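Local atomic coordinates of biogenic amine-binding protein (Rhodnius prolixus, PDB entry 4GE1), a protein that binds biogenic amines such as serotonin and norepinephrine, probably sequestering them at the bite site as a salivary lipocalin of a blood-feeding insect. Residues D9-F14 and I113-S118. Sequence-based numbering, arbitrary orientation.
Sequences DTVKDF and IDTDYS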
loop_
_atom_site.group_PDB
_atom_site.type_symbol
_atom_site.label_atom_id
_atom_site.label_comp_id
_atom_site.label_asym_id
_atom_site.label_seq_id
_atom_site.Cartn_x
_atom_site.Cartn_y
_atom_site.Cartn_z
ATOM N N ASP A 9 16.151 3.918 -2.389
ATOM C CA ASP A 9 16.350 4.900 -1.330
ATOM C C ASP A 9 14.992 5.332 -0.790
ATOM O O ASP A 9 14.024 5.418 -1.545
ATOM C CB ASP A 9 17.120 6.114 -1.846
ATOM C CG ASP A 9 18.488 5.747 -2.401
ATOM O OD1 ASP A 9 18.958 4.617 -2.145
ATOM O OD2 ASP A 9 19.095 6.595 -3.089
ATOM N N THR A 10 14.939 5.610 0.512
ATOM C CA THR A 10 13.686 5.848 1.227
ATOM C C THR A 10 13.734 7.143 2.036
ATOM O O THR A 10 14.797 7.738 2.202
ATOM C CB THR A 10 13.401 4.708 2.215
ATOM O OG1 THR A 10 14.518 4.570 3.103
ATOM C CG2 THR A 10 13.202 3.399 1.484
ATOM N N VAL A 11 12.576 7.553 2.553
ATOM C CA VAL A 11 12.447 8.791 3.317
ATOM C C VAL A 11 13.271 8.749 4.595
ATOM O O VAL A 11 13.192 7.790 5.361
ATOM C CB VAL A 11 10.980 9.054 3.730
ATOM C CG1 VAL A 11 10.834 10.454 4.289
ATOM C CG2 VAL A 11 10.042 8.849 2.561
ATOM N N LYS A 12 14.055 9.797 4.826
ATOM C CA LYS A 12 14.820 9.922 6.061
ATOM C C LYS A 12 13.955 10.528 7.156
ATOM O O LYS A 12 13.081 11.348 6.884
ATOM C CB LYS A 12 16.055 10.795 5.846
ATOM C CG LYS A 12 17.371 10.064 6.039
ATOM C CD LYS A 12 18.485 11.024 6.428
ATOM C CE LYS A 12 18.694 12.105 5.378
ATOM N NZ LYS A 12 19.847 12.988 5.720
ATOM N N ASP A 13 14.204 10.123 8.398
ATOM C CA ASP A 13 13.434 10.626 9.534
ATOM C C ASP A 13 11.929 10.400 9.334
ATOM O O ASP A 13 11.144 11.346 9.262
ATOM C CB ASP A 13 13.742 12.104 9.778
ATOM C CG ASP A 13 15.238 12.391 9.797
ATOM O OD1 ASP A 13 15.871 12.229 10.865
ATOM O OD2 ASP A 13 15.779 12.776 8.738
ATOM N N PHE A 14 11.548 9.131 9.249
ATOM C CA PHE A 14 10.160 8.737 9.029
ATOM C C PHE A 14 9.344 8.927 10.304
ATOM O O PHE A 14 9.632 8.312 11.335
ATOM C CB PHE A 14 10.122 7.273 8.584
ATOM C CG PHE A 14 8.849 6.866 7.885
ATOM C CD1 PHE A 14 8.432 7.512 6.732
ATOM C CD2 PHE A 14 8.099 5.807 8.358
ATOM C CE1 PHE A 14 7.269 7.122 6.072
ATOM C CE2 PHE A 14 6.933 5.406 7.702
ATOM C CZ PHE A 14 6.520 6.066 6.558
ATOM N N ILE A 113 9.513 5.901 -0.738
ATOM C CA ILE A 113 10.375 6.773 -1.510
ATOM C C ILE A 113 10.212 8.231 -1.089
ATOM O O ILE A 113 11.194 8.982 -1.030
ATOM C CB ILE A 113 10.051 6.618 -3.003
ATOM C CG1 ILE A 113 10.378 5.197 -3.458
ATOM C CG2 ILE A 113 10.796 7.647 -3.829
ATOM C CD1 ILE A 113 9.901 4.876 -4.856
ATOM N N ASP A 114 8.971 8.619 -0.787
ATOM C CA ASP A 114 8.652 9.984 -0.372
ATOM C C ASP A 114 7.224 10.089 0.182
ATOM O O ASP A 114 6.361 9.264 -0.133
ATOM C CB ASP A 114 8.827 10.953 -1.543
ATOM C CG ASP A 114 8.770 12.411 -1.115
ATOM O OD1 ASP A 114 9.126 12.713 0.044
ATOM O OD2 ASP A 114 8.378 13.260 -1.944
ATOM N N THR A 115 6.984 11.111 1.002
ATOM C CA THR A 115 5.647 11.394 1.523
ATOM C C THR A 115 5.625 12.727 2.261
ATOM O O THR A 115 6.623 13.132 2.856
ATOM C CB THR A 115 5.168 10.310 2.498
ATOM O OG1 THR A 115 3.824 10.594 2.909
ATOM C CG2 THR A 115 6.070 10.266 3.728
ATOM N N ASP A 116 4.487 13.412 2.218
ATOM C CA ASP A 116 4.317 14.627 3.003
ATOM C C ASP A 116 3.336 14.358 4.138
ATOM O O ASP A 116 2.889 15.279 4.826
ATOM C CB ASP A 116 3.844 15.790 2.127
ATOM C CG ASP A 116 2.420 15.614 1.635
ATOM O OD1 ASP A 116 1.858 14.506 1.793
ATOM O OD2 ASP A 116 1.865 16.587 1.080
ATOM N N TYR A 117 3.002 13.081 4.316
ATOM C CA TYR A 117 2.178 12.620 5.437
ATOM C C TYR A 117 0.677 12.926 5.308
ATOM O O TYR A 117 -0.162 12.053 5.559
ATOM C CB TYR A 117 2.734 13.141 6.772
ATOM C CG TYR A 117 4.154 12.687 7.037
ATOM C CD1 TYR A 117 4.410 11.460 7.637
ATOM C CD2 TYR A 117 5.243 13.478 6.669
ATOM C CE1 TYR A 117 5.706 11.035 7.873
ATOM C CE2 TYR A 117 6.545 13.058 6.896
ATOM C CZ TYR A 117 6.769 11.835 7.498
ATOM O OH TYR A 117 8.052 11.404 7.729
ATOM N N SER A 118 0.339 14.152 4.918
ATOM C CA SER A 118 -1.061 14.582 4.920
ATOM C C SER A 118 -1.694 14.673 3.527
ATOM O O SER A 118 -2.847 15.079 3.395
ATOM C CB SER A 118 -1.238 15.901 5.696
ATOM O OG SER A 118 -0.550 16.986 5.092
#
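At one end of a lipocalin barrel, the N-terminal segment 9-14 lies against the bulged end of strand 102-115, where Val11 meets Asp114 and Phe14 meets Thr115. The Val11 main chain is hydrogen-bonded to Tyr112 of the same strand, and Lys159 NZ bridges Asp9 O and Ile113 O by weak hydrogen bonds. Val11 CG2 is 3.4 Å from Asp114 CA and 3.7 Å from Ile113 C, and therefore presses on main chain; it stands anti to its own carbonyl carbon. Ile113 and Asp114 both face Val122, the mark of a classic beta bulge, while Asp114 OD2 bonds to Tyr120 OH. Thr115 CG2 approaches the edge of the Phe14 ring (4.1 Å to CE1) and lies over the centre of the Tyr117 ring, 4.1 Å above its plane. With chi1 at -176°, Thr115 OG1 accepts from Tyr117 N at 3.0 Å and 158°, an ST turn, and also bonds to Tyr120 O. Tyr117 OH, 3.6 Å from Phe14 CA, is hydrogen-bonded to Asn15 N, tying the turn to the start of helix 16-19. The Phe14 side chain is about 9 Å from the bound tryptamine. An N-terminal segment and short helix packed across the barrel end are characteristic of the lipocalin fold.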